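Local coordinates for DyP (Bjerkandera adusta, PDB 3VXJ), which binds heme b and, as a dye-decolorizing peroxidase, probably uses hydrogen peroxide to oxidise dyes and phenolic compounds, at residues 14-19 with 50-55; 27-32 with 144-149; 63-68 with 121-126; 72-77 with 116-121. All coordinates share one frame; numbering follows the deposited sequence.

Contact 1 of 4, residues 14-19 with 50-55; sequences DILVGM and TSAAIL
L55, on the short helix 52-55, lies against the turn in which helix 13-16 ends, beside edge strand 65-71 of the N-terminal ferredoxin-like domain. Its CB rests 3.8 Å from V17 CG1, and the two side chains run past each other in opposite directions. CG stands anti to the carbonyl carbon (chi1 -66°), which sends the branched end across V17 to the backbone beyond it. There CD1 reaches G18 O at 3.5 Å and also approaches the backbone nitrogens of D14 and M19, while CD2 turns to the ring of F66. One helical turn earlier, the small A52 lets the chains come close: its CB touches V17 CG2 at 3.8 Å and L16 CD2 at 4.0 Å. Glycine suits position 18, where phi is positive and a CB would be jammed against the preceding carbonyl oxygen. D14 fixes the turn: its OD1 accepts M19 N at 2.9 Å nearly along the C-O axis; S330 and Y359 hold the same carboxylate. On the helix side S51 is the N-cap, its OG accepting I54 N. No hydrogen bond joins the segments, which meet through van der Waals contact of aliphatic groups with each other and with the G18 backbone.

Contact 2 of 4, residues 27-32 with 144-149; sequences VFFQVN and SSITQV
F29 and I146 meet diagonally across two neighbouring antiparallel strands of the ferredoxin-like sheet, the first and last in chain order, where 23-31 is an inner strand and 146-155 an edge. Their side chains cross obliquely, I146 CG2 coming within 3.8 Å of F29 CD1. F29 CG sits between its backbone N and carbonyl carbon (chi1 67°), a rotation that lays the ring edge along V27 O and V31 CG2. V31 and I146 share this face and are packed by F37 of helix 34-48, a setting that suits aliphatic residues. Next along, V27 CG1 meets the extended chain of Q148 at CG, and Q148 NE2 is hydrogen-bonded to S139 OG. Q30 and T147 point to the other face. Here Q30 crosses V149 at about a right angle: V149 CG1 lies along the outer part of Q30, 3.7 Å from CG and 3.3 Å from NE2. Between the strands, Q30 and T147 form a hydrogen-bonded pair: Q30 N to T147 O and T147 N to Q30 O are both 2.9 Å and lie in the carbonyl planes. Past the strand end asparagine serves well, because its backbone and side chain can both donate. N32 N reaches S145 O at 2.7 Å, while ND2 gives its two hydrogens to T147 OG1 at 2.9 Å and S144 O at 3.0 Å, both acceptors close to the amide plane.

Contact 3 of 4, residues 63-68 with 121-126; sequences PLAFVN and FLIGSD
S125 OG donates to L64 O at 2.7 Å, the shortest polar bond between the two segments, and it meets the carbonyl from above its plane, 41° out. Its OG is anti to the backbone N (chi1 -164°), which carries the hydroxyl across to the neighbouring segment, at L64. From here the backbones take over: F66 N to G124 O and G124 N to F66 O are both 2.8 Å, and N68 with L122 repeats the exchange. This is the antiparallel pairing of the second and third strands of the ferredoxin-like sheet, with 65-71 at its edge. A65, V67, I123 and F121 suit the side packed by helix 128-142. V67 CG1 approaches the F121 ring at its edge, near the ring plane, 4.2 Å from CD1, while A65 CB lies 4.1 Å from I123 CG2. On the other face glycine at 124 sets no side chain beside F66, whose ring has P63 CG at its edge and K21 in a cation-pi contact. L122 CD1 packs 4.0 Å from N68 CB. In the buried amide of N68, OD1 accepts D14 N; ND2 meets V67 O at 2.8 Å from above the carbonyl plane, nearly side-on, and has T50 O as its second acceptor.

Contact 4 of 4, residues 72-77 with 116-121; sequences SNTGLQ and TIHGVF
A chi1 of 72° places S72 OG between its own backbone N and carbonyl carbon, at once over the start of helix 73-78 and against I117. The hydroxyl donates to I117 O at 2.7 Å and accepts G75 N at 3.0 Å, so the N-cap serine ties the first turn of the helix to the loop that leads into strand 119-125. H118, with CG anti to its carbonyl carbon (chi1 -73°), swings its ring over the same turn. T74 crosses it at about a right angle: OG1 lies in the ring plane at the edge, 3.5 Å from CD2, and T74 O sits over one face. The hydroxyl of T74 is hydrogen-bonded to T115 O. H118 O meets S72 N at 2.9 Å, the donor well above the carbonyl plane, and touches G75 CA at 3.3 Å; only a residue without a side chain fits so near this oxygen. H118 and G119 together face F29 as a classic beta bulge, which marks where the strand begins its pairing. H118 ND1 accepts V31 N, consistent with a neutral ring protonated on NE2. Serine is apt because one hydroxyl both gives and takes, capping a helix and satisfying a loop carbonyl just before the strand.

All four contacts belong to the N-terminal ferredoxin-like domain, whose sheet runs 65-71, 119-125, 23-31, 146-155. Contact 1 closes first along the chain and contact 3 follows; contact 4 is nested within contact 3, and both within contact 2. Contacts 3 and 4 share F121, although their centres are about 20 Å apart, because they use opposite ends of strand 119-125. Contacts 2 and 4, centres about 9 Å apart, join where F29 O bonds H118 N. Contact 1 packs on the sheet edge, its centre about 10 Å from that of contact 3; its G18 lies about 12 Å from the bound heme. Contacts 2 and 3 pair strands, and contact 4 joins helix 73-78 to strand 119-125, together holding one domain.

Contact 1 of 4, residues 14-19 with 50-55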
loop_
_atom_site.group_PDB
_atom_site.type_symbol
_atom_site.label_atom_id
_atom_site.label_comp_id
_atom_site.label_asym_id
_atom_site.label_seq_id
_atom_site.Cartn_x
_atom_site.Cartn_y
_atom_site.Cartn_z
ATOM N N ASP A 14 13.111 -1.265 1.527
ATOM C CA ASP A 14 11.732 -0.949 1.134
ATOM C C ASP A 14 10.817 -0.665 2.327
ATOM O O ASP A 14 9.833 0.058 2.192
ATOM C CB ASP A 14 11.136 -2.042 0.248
ATOM C CG ASP A 14 9.943 -1.557 -0.554
ATOM O OD1 ASP A 14 10.035 -0.466 -1.155
ATOM O OD2 ASP A 14 8.901 -2.254 -0.560
ATOM N N ILE A 15 11.168 -1.219 3.490
ATOM C CA ILE A 15 10.359 -1.056 4.695
ATOM C C ILE A 15 10.352 0.398 5.182
ATOM O O ILE A 15 9.299 0.952 5.486
ATOM C CB ILE A 15 10.876 -1.940 5.843
ATOM C CG1 ILE A 15 10.831 -3.417 5.456
ATOM C CG2 ILE A 15 10.051 -1.698 7.101
ATOM C CD1 ILE A 15 11.635 -4.300 6.402
ATOM N N LEU A 16 11.539 0.999 5.252
ATOM C CA LEU A 16 11.728 2.277 5.939
ATOM C C LEU A 16 11.793 3.462 4.983
ATOM O O LEU A 16 11.293 4.540 5.289
ATOM C CB LEU A 16 12.992 2.220 6.814
ATOM C CG LEU A 16 13.434 3.427 7.650
ATOM C CD1 LEU A 16 12.359 3.802 8.653
ATOM C CD2 LEU A 16 14.757 3.141 8.356
ATOM N N VAL A 17 12.415 3.252 3.825
ATOM C CA VAL A 17 12.696 4.330 2.889
ATOM C C VAL A 17 11.808 4.214 1.650
ATOM O O VAL A 17 11.299 5.219 1.146
ATOM C CB VAL A 17 14.200 4.341 2.503
ATOM C CG1 VAL A 17 14.514 5.488 1.549
ATOM C CG2 VAL A 17 15.071 4.437 3.753
ATOM N N GLY A 18 11.626 2.987 1.173
ATOM C CA GLY A 18 10.865 2.734 -0.050
ATOM C C GLY A 18 11.782 2.772 -1.255
ATOM O O GLY A 18 12.595 3.692 -1.395
ATOM N N MET A 19 11.648 1.784 -2.135
ATOM C CA MET A 19 12.518 1.693 -3.313
ATOM C C MET A 19 12.354 2.869 -4.274
ATOM O O MET A 19 13.341 3.343 -4.847
ATOM C CB MET A 19 12.311 0.369 -4.045
ATOM C CG MET A 19 12.828 -0.841 -3.285
ATOM S SD MET A 19 12.671 -2.341 -4.251
ATOM C CE MET A 19 13.412 -3.525 -3.132
ATOM N N THR A 50 19.239 -4.999 -0.434
ATOM C CA THR A 50 19.455 -3.566 -0.307
ATOM C C THR A 50 18.917 -2.994 1.000
ATOM O O THR A 50 17.716 -3.097 1.284
ATOM C CB THR A 50 18.810 -2.843 -1.501
ATOM O OG1 THR A 50 19.153 -3.533 -2.712
ATOM C CG2 THR A 50 19.291 -1.410 -1.577
ATOM N N SER A 51 19.808 -2.385 1.776
ATOM C CA SER A 51 19.462 -1.779 3.053
ATOM C C SER A 51 18.891 -0.368 2.924
ATOM O O SER A 51 19.038 0.287 1.884
ATOM C CB SER A 51 20.699 -1.717 3.951
ATOM O OG SER A 51 21.623 -0.751 3.465
ATOM N N ALA A 52 18.254 0.097 3.996
ATOM C CA ALA A 52 17.826 1.483 4.109
ATOM C C ALA A 52 19.002 2.450 3.905
ATOM O O ALA A 52 18.849 3.496 3.259
ATOM C CB ALA A 52 17.157 1.707 5.460
ATOM N N ALA A 53 20.175 2.088 4.428
ATOM C CA ALA A 53 21.395 2.892 4.238
ATOM C C ALA A 53 21.745 3.111 2.762
ATOM O O ALA A 53 22.113 4.224 2.370
ATOM C CB ALA A 53 22.575 2.272 4.979
ATOM N N ILE A 54 21.634 2.061 1.947
ATOM C CA ILE A 54 21.924 2.178 0.511
ATOM C C ILE A 54 20.905 3.085 -0.183
ATOM O O ILE A 54 21.269 3.901 -1.029
ATOM C CB ILE A 54 22.027 0.789 -0.195
ATOM C CG1 ILE A 54 23.236 -0.005 0.328
ATOM C CG2 ILE A 54 22.082 0.938 -1.723
ATOM C CD1 ILE A 54 24.606 0.582 0.006
ATOM N N LEU A 55 19.634 2.957 0.202
ATOM C CA LEU A 55 18.564 3.769 -0.383
ATOM C C LEU A 55 18.679 5.266 -0.096
ATOM O O LEU A 55 18.118 6.074 -0.826
ATOM C CB LEU A 55 17.183 3.262 0.042
ATOM C CG LEU A 55 16.765 1.878 -0.451
ATOM C CD1 LEU A 55 15.257 1.680 -0.288
ATOM C CD2 LEU A 55 17.169 1.657 -1.879
#

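Contact 2 of 4, residues 27-32 with 144-149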
loop_
_atom_site.group_PDB
_atom_site.type_symbol
_atom_site.label_atom_id
_atom_site.label_comp_id
_atom_site.label_asym_id
_atom_site.label_seq_id
_atom_site.Cartn_x
_atom_site.Cartn_y
_atom_site.Cartn_z
ATOM N N VAL A 27 8.707 -11.540 -7.321
ATOM C CA VAL A 27 8.949 -12.922 -7.741
ATOM C C VAL A 27 8.546 -13.828 -6.585
ATOM O O VAL A 27 9.243 -13.909 -5.561
ATOM C CB VAL A 27 10.430 -13.171 -8.126
ATOM C CG1 VAL A 27 10.615 -14.604 -8.588
ATOM C CG2 VAL A 27 10.893 -12.200 -9.222
ATOM N N PHE A 28 7.397 -14.473 -6.738
ATOM C CA PHE A 28 6.854 -15.361 -5.717
ATOM C C PHE A 28 7.402 -16.757 -5.934
ATOM O O PHE A 28 7.439 -17.238 -7.062
ATOM C CB PHE A 28 5.319 -15.352 -5.748
ATOM C CG PHE A 28 4.726 -13.987 -5.509
ATOM C CD1 PHE A 28 4.529 -13.516 -4.214
ATOM C CD2 PHE A 28 4.428 -13.147 -6.580
ATOM C CE1 PHE A 28 4.005 -12.246 -3.993
ATOM C CE2 PHE A 28 3.914 -11.879 -6.364
ATOM C CZ PHE A 28 3.703 -11.423 -5.079
ATOM N N PHE A 29 7.831 -17.403 -4.858
ATOM C CA PHE A 29 8.500 -18.685 -4.991
ATOM C C PHE A 29 8.096 -19.686 -3.923
ATOM O O PHE A 29 7.539 -19.327 -2.870
ATOM C CB PHE A 29 10.032 -18.498 -5.012
ATOM C CG PHE A 29 10.606 -18.003 -3.713
ATOM C CD1 PHE A 29 11.041 -18.908 -2.742
ATOM C CD2 PHE A 29 10.692 -16.639 -3.439
ATOM C CE1 PHE A 29 11.551 -18.469 -1.534
ATOM C CE2 PHE A 29 11.215 -16.193 -2.234
ATOM C CZ PHE A 29 11.637 -17.108 -1.274
ATOM N N GLN A 30 8.380 -20.948 -4.231
ATOM C CA GLN A 30 8.358 -22.052 -3.289
ATOM C C GLN A 30 9.779 -22.550 -3.103
ATOM O O GLN A 30 10.564 -22.566 -4.057
ATOM C CB GLN A 30 7.578 -23.229 -3.862
ATOM C CG GLN A 30 6.115 -23.075 -4.064
ATOM C CD GLN A 30 5.502 -24.379 -4.568
ATOM O OE1 GLN A 30 5.850 -25.468 -4.094
ATOM N NE2 GLN A 30 4.597 -24.276 -5.534
ATOM N N VAL A 31 10.090 -23.004 -1.894
ATOM C CA VAL A 31 11.358 -23.670 -1.612
ATOM C C VAL A 31 11.223 -25.164 -1.916
ATOM O O VAL A 31 10.333 -25.823 -1.391
ATOM C CB VAL A 31 11.764 -23.487 -0.129
ATOM C CG1 VAL A 31 13.033 -24.274 0.199
ATOM C CG2 VAL A 31 11.956 -22.016 0.212
ATOM N N ASN A 32 12.112 -25.682 -2.762
ATOM C CA ASN A 32 12.135 -27.110 -3.093
ATOM C C ASN A 32 13.101 -27.912 -2.235
ATOM O O ASN A 32 12.875 -29.089 -1.982
ATOM C CB ASN A 32 12.504 -27.319 -4.563
ATOM C CG ASN A 32 11.518 -26.679 -5.514
ATOM O OD1 ASN A 32 10.301 -26.772 -5.335
ATOM N ND2 ASN A 32 12.039 -26.036 -6.548
ATOM N N SER A 144 17.493 -24.870 -8.876
ATOM C CA SER A 144 16.329 -25.702 -8.582
ATOM C C SER A 144 15.956 -25.755 -7.095
ATOM O O SER A 144 15.012 -26.452 -6.731
ATOM C CB SER A 144 16.547 -27.118 -9.118
ATOM O OG SER A 144 17.641 -27.723 -8.466
ATOM N N SER A 145 16.675 -25.018 -6.240
ATOM C CA SER A 145 16.308 -24.933 -4.818
ATOM C C SER A 145 14.980 -24.203 -4.626
ATOM O O SER A 145 14.351 -24.327 -3.580
ATOM C CB SER A 145 17.408 -24.280 -3.970
ATOM O OG SER A 145 17.461 -22.867 -4.139
ATOM N N ILE A 146 14.570 -23.447 -5.645
ATOM C CA ILE A 146 13.269 -22.779 -5.659
ATOM C C ILE A 146 12.512 -23.042 -6.956
ATOM O O ILE A 146 13.100 -23.420 -7.979
ATOM C CB ILE A 146 13.366 -21.232 -5.457
ATOM C CG1 ILE A 146 14.048 -20.547 -6.651
ATOM C CG2 ILE A 146 14.025 -20.889 -4.113
ATOM C CD1 ILE A 146 14.083 -19.027 -6.564
ATOM N N THR A 147 11.197 -22.857 -6.888
ATOM C CA THR A 147 10.361 -22.755 -8.078
ATOM C C THR A 147 9.710 -21.383 -8.035
ATOM O O THR A 147 9.106 -20.991 -7.028
ATOM C CB THR A 147 9.283 -23.857 -8.134
ATOM O OG1 THR A 147 9.918 -25.134 -8.257
ATOM C CG2 THR A 147 8.352 -23.660 -9.329
ATOM N N GLN A 148 9.855 -20.641 -9.122
ATOM C CA GLN A 148 9.214 -19.349 -9.256
ATOM C C GLN A 148 7.787 -19.599 -9.739
ATOM O O GLN A 148 7.569 -20.024 -10.880
ATOM C CB GLN A 148 10.022 -18.464 -10.208
ATOM C CG GLN A 148 11.417 -18.138 -9.653
ATOM C CD GLN A 148 12.353 -17.503 -10.661
ATOM O OE1 GLN A 148 11.952 -16.652 -11.457
ATOM N NE2 GLN A 148 13.619 -17.904 -10.618
ATOM N N VAL A 149 6.826 -19.388 -8.843
ATOM C CA VAL A 149 5.426 -19.752 -9.094
ATOM C C VAL A 149 4.628 -18.640 -9.773
ATOM O O VAL A 149 3.589 -18.899 -10.395
ATOM C CB VAL A 149 4.709 -20.258 -7.804
ATOM C CG1 VAL A 149 5.370 -21.542 -7.299
ATOM C CG2 VAL A 149 4.698 -19.192 -6.700
#

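Contact 3 of 4, residues 63-68 with 121-126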
loop_
_atom_site.group_PDB
_atom_site.type_symbol
_atom_site.label_atom_id
_atom_site.label_comp_id
_atom_site.label_asym_id
_atom_site.label_seq_id
_atom_site.Cartn_x
_atom_site.Cartn_y
_atom_site.Cartn_z
ATOM N N PRO A 63 23.165 0.413 -6.490
ATOM C CA PRO A 63 23.118 -0.597 -7.545
ATOM C C PRO A 63 22.036 -0.294 -8.581
ATOM O O PRO A 63 21.159 0.546 -8.347
ATOM C CB PRO A 63 22.790 -1.884 -6.783
ATOM C CG PRO A 63 22.081 -1.428 -5.560
ATOM C CD PRO A 63 22.698 -0.120 -5.195
ATOM N N LEU A 64 22.102 -0.984 -9.714
ATOM C CA LEU A 64 21.125 -0.821 -10.781
ATOM C C LEU A 64 19.747 -1.323 -10.358
ATOM O O LEU A 64 18.729 -0.831 -10.833
ATOM C CB LEU A 64 21.591 -1.555 -12.036
ATOM C CG LEU A 64 20.777 -1.325 -13.309
ATOM C CD1 LEU A 64 20.785 0.148 -13.714
ATOM C CD2 LEU A 64 21.336 -2.183 -14.424
ATOM N N ALA A 65 19.729 -2.308 -9.467
ATOM C CA ALA A 65 18.484 -2.794 -8.896
ATOM C C ALA A 65 18.598 -2.972 -7.393
ATOM O O ALA A 65 19.656 -3.315 -6.866
ATOM C CB ALA A 65 18.050 -4.091 -9.571
ATOM N N PHE A 66 17.482 -2.732 -6.711
ATOM C CA PHE A 66 17.355 -2.991 -5.290
ATOM C C PHE A 66 16.625 -4.311 -5.145
ATOM O O PHE A 66 15.670 -4.580 -5.882
ATOM C CB PHE A 66 16.522 -1.900 -4.606
ATOM C CG PHE A 66 17.021 -0.492 -4.835
ATOM C CD1 PHE A 66 18.383 -0.215 -4.964
ATOM C CD2 PHE A 66 16.117 0.569 -4.891
ATOM C CE1 PHE A 66 18.833 1.093 -5.159
ATOM C CE2 PHE A 66 16.560 1.884 -5.085
ATOM C CZ PHE A 66 17.924 2.143 -5.219
ATOM N N VAL A 67 17.043 -5.131 -4.187
ATOM C CA VAL A 67 16.315 -6.373 -3.902
ATOM C C VAL A 67 16.014 -6.503 -2.415
ATOM O O VAL A 67 16.880 -6.292 -1.570
ATOM C CB VAL A 67 17.064 -7.643 -4.397
ATOM C CG1 VAL A 67 16.151 -8.878 -4.276
ATOM C CG2 VAL A 67 17.541 -7.463 -5.840
ATOM N N ASN A 68 14.753 -6.810 -2.110
ATOM C CA ASN A 68 14.331 -7.182 -0.769
ATOM C C ASN A 68 13.663 -8.558 -0.819
ATOM O O ASN A 68 13.307 -9.047 -1.896
ATOM C CB ASN A 68 13.377 -6.136 -0.180
ATOM C CG ASN A 68 14.091 -4.887 0.375
ATOM O OD1 ASN A 68 13.425 -4.016 0.934
ATOM N ND2 ASN A 68 15.426 -4.778 0.208
ATOM N N PHE A 121 10.693 -12.236 -3.656
ATOM C CA PHE A 121 11.780 -11.306 -3.925
ATOM C C PHE A 121 11.150 -10.060 -4.536
ATOM O O PHE A 121 10.390 -10.171 -5.500
ATOM C CB PHE A 121 12.775 -11.857 -4.951
ATOM C CG PHE A 121 13.588 -13.032 -4.477
ATOM C CD1 PHE A 121 14.856 -12.844 -3.932
ATOM C CD2 PHE A 121 13.119 -14.329 -4.643
ATOM C CE1 PHE A 121 15.626 -13.931 -3.517
ATOM C CE2 PHE A 121 13.877 -15.426 -4.237
ATOM C CZ PHE A 121 15.138 -15.228 -3.677
ATOM N N LEU A 122 11.439 -8.896 -3.968
ATOM C CA LEU A 122 11.012 -7.619 -4.538
ATOM C C LEU A 122 12.214 -7.011 -5.214
ATOM O O LEU A 122 13.217 -6.753 -4.558
ATOM C CB LEU A 122 10.549 -6.641 -3.451
ATOM C CG LEU A 122 9.449 -6.939 -2.444
ATOM C CD1 LEU A 122 9.935 -7.869 -1.334
ATOM C CD2 LEU A 122 8.994 -5.612 -1.863
ATOM N N ILE A 123 12.092 -6.756 -6.511
ATOM C CA ILE A 123 13.193 -6.202 -7.290
ATOM C C ILE A 123 12.755 -4.852 -7.831
ATOM O O ILE A 123 11.779 -4.784 -8.583
ATOM C CB ILE A 123 13.580 -7.110 -8.490
ATOM C CG1 ILE A 123 13.857 -8.547 -8.043
ATOM C CG2 ILE A 123 14.791 -6.520 -9.238
ATOM C CD1 ILE A 123 13.847 -9.568 -9.173
ATOM N N GLY A 124 13.446 -3.787 -7.436
ATOM C CA GLY A 124 13.135 -2.439 -7.917
ATOM C C GLY A 124 14.231 -1.977 -8.846
ATOM O O GLY A 124 15.408 -2.071 -8.511
ATOM N N SER A 125 13.862 -1.509 -10.033
ATOM C CA SER A 125 14.867 -1.052 -10.994
ATOM C C SER A 125 14.290 -0.036 -11.966
ATOM O O SER A 125 13.122 0.327 -11.882
ATOM C CB SER A 125 15.501 -2.240 -11.730
ATOM O OG SER A 125 16.698 -1.844 -12.374
ATOM N N ASP A 126 15.117 0.424 -12.892
ATOM C CA ASP A 126 14.732 1.511 -13.778
ATOM C C ASP A 126 14.084 1.049 -15.084
ATOM O O ASP A 126 13.403 1.845 -15.736
ATOM C CB ASP A 126 15.961 2.362 -14.108
ATOM C CG ASP A 126 16.474 3.173 -12.922
ATOM O OD1 ASP A 126 15.745 3.355 -11.924
ATOM O OD2 ASP A 126 17.629 3.643 -12.998
#

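Contact 4 of 4, residues 72-77 with 116-121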
loop_
_atom_site.group_PDB
_atom_site.type_symbol
_atom_site.label_atom_id
_atom_site.label_comp_id
_atom_site.label_asym_id
_atom_site.label_seq_id
_atom_site.Cartn_x
_atom_site.Cartn_y
_atom_site.Cartn_z
ATOM N N SER A 72 6.638 -16.105 3.746
ATOM C CA SER A 72 5.351 -16.439 4.319
ATOM C C SER A 72 5.582 -17.393 5.485
ATOM O O SER A 72 6.685 -17.884 5.689
ATOM C CB SER A 72 4.490 -17.127 3.268
ATOM O OG SER A 72 4.986 -18.439 3.047
ATOM N N ASN A 73 4.523 -17.682 6.230
ATOM C CA ASN A 73 4.596 -18.677 7.275
ATOM C C ASN A 73 5.024 -20.042 6.735
ATOM O O ASN A 73 5.876 -20.710 7.328
ATOM C CB ASN A 73 3.261 -18.802 7.998
ATOM C CG ASN A 73 3.280 -19.893 9.039
ATOM O OD1 ASN A 73 3.894 -19.745 10.088
ATOM N ND2 ASN A 73 2.648 -21.011 8.730
ATOM N N THR A 74 4.445 -20.471 5.619
ATOM C CA THR A 74 4.817 -21.780 5.102
ATOM C C THR A 74 6.262 -21.799 4.603
ATOM O O THR A 74 6.915 -22.835 4.654
ATOM C CB THR A 74 3.857 -22.284 4.031
ATOM O OG1 THR A 74 3.641 -21.253 3.058
ATOM C CG2 THR A 74 2.526 -22.664 4.666
ATOM N N GLY A 75 6.764 -20.649 4.153
ATOM C CA GLY A 75 8.172 -20.521 3.766
ATOM C C GLY A 75 9.109 -20.727 4.941
ATOM O O GLY A 75 10.079 -21.478 4.841
ATOM N N LEU A 76 8.809 -20.070 6.059
ATOM C CA LEU A 76 9.576 -20.256 7.287
ATOM C C LEU A 76 9.528 -21.715 7.733
ATOM O O LEU A 76 10.569 -22.302 8.058
ATOM C CB LEU A 76 9.092 -19.300 8.384
ATOM C CG LEU A 76 9.339 -17.821 8.053
ATOM C CD1 LEU A 76 8.806 -16.933 9.170
ATOM C CD2 LEU A 76 10.820 -17.533 7.789
ATOM N N GLN A 77 8.342 -22.321 7.694
ATOM C CA GLN A 77 8.195 -23.735 8.044
ATOM C C GLN A 77 9.026 -24.651 7.137
ATOM O O GLN A 77 9.671 -25.588 7.623
ATOM C CB GLN A 77 6.726 -24.152 8.011
ATOM C CG GLN A 77 5.872 -23.513 9.090
ATOM C CD GLN A 77 4.420 -23.939 9.012
ATOM O OE1 GLN A 77 3.953 -24.433 7.979
ATOM N NE2 GLN A 77 3.693 -23.745 10.104
ATOM N N THR A 116 0.751 -22.105 -0.760
ATOM C CA THR A 116 1.828 -22.607 -1.604
ATOM C C THR A 116 3.032 -21.664 -1.620
ATOM O O THR A 116 4.178 -22.111 -1.618
ATOM C CB THR A 116 1.277 -22.830 -3.029
ATOM O OG1 THR A 116 0.416 -23.977 -3.009
ATOM C CG2 THR A 116 2.377 -23.049 -4.043
ATOM N N ILE A 117 2.773 -20.358 -1.645
ATOM C CA ILE A 117 3.834 -19.364 -1.745
ATOM C C ILE A 117 4.649 -19.350 -0.455
ATOM O O ILE A 117 4.081 -19.250 0.640
ATOM C CB ILE A 117 3.244 -17.967 -2.015
ATOM C CG1 ILE A 117 2.603 -17.932 -3.405
ATOM C CG2 ILE A 117 4.319 -16.885 -1.890
ATOM C CD1 ILE A 117 1.739 -16.717 -3.658
ATOM N N HIS A 118 5.965 -19.471 -0.606
ATOM C CA HIS A 118 6.900 -19.455 0.520
ATOM C C HIS A 118 7.572 -18.110 0.752
ATOM O O HIS A 118 8.069 -17.825 1.850
ATOM C CB HIS A 118 7.965 -20.525 0.323
ATOM C CG HIS A 118 7.455 -21.910 0.538
ATOM N ND1 HIS A 118 8.167 -23.032 0.177
ATOM C CD2 HIS A 118 6.286 -22.355 1.054
ATOM C CE1 HIS A 118 7.467 -24.109 0.477
ATOM N NE2 HIS A 118 6.322 -23.727 1.012
ATOM N N GLY A 119 7.611 -17.283 -0.282
ATOM C CA GLY A 119 8.256 -15.994 -0.141
ATOM C C GLY A 119 8.160 -15.168 -1.394
ATOM O O GLY A 119 7.585 -15.597 -2.401
ATOM N N VAL A 120 8.739 -13.977 -1.319
ATOM C CA VAL A 120 8.759 -13.049 -2.437
ATOM C C VAL A 120 10.079 -12.278 -2.474
ATOM O O VAL A 120 10.535 -11.753 -1.445
ATOM C CB VAL A 120 7.522 -12.090 -2.395
ATOM C CG1 VAL A 120 7.479 -11.244 -1.102
ATOM C CG2 VAL A 120 7.470 -11.226 -3.649
ATOM N N PHE A 121 10.693 -12.236 -3.656
ATOM C CA PHE A 121 11.780 -11.306 -3.925
ATOM C C PHE A 121 11.150 -10.060 -4.536
ATOM O O PHE A 121 10.390 -10.171 -5.500
ATOM C CB PHE A 121 12.775 -11.857 -4.951
ATOM C CG PHE A 121 13.588 -13.032 -4.477
ATOM C CD1 PHE A 121 14.856 -12.844 -3.932
ATOM C CD2 PHE A 121 13.119 -14.329 -4.643
ATOM C CE1 PHE A 121 15.626 -13.931 -3.517
ATOM C CE2 PHE A 121 13.877 -15.426 -4.237
ATOM C CZ PHE A 121 15.138 -15.228 -3.677
#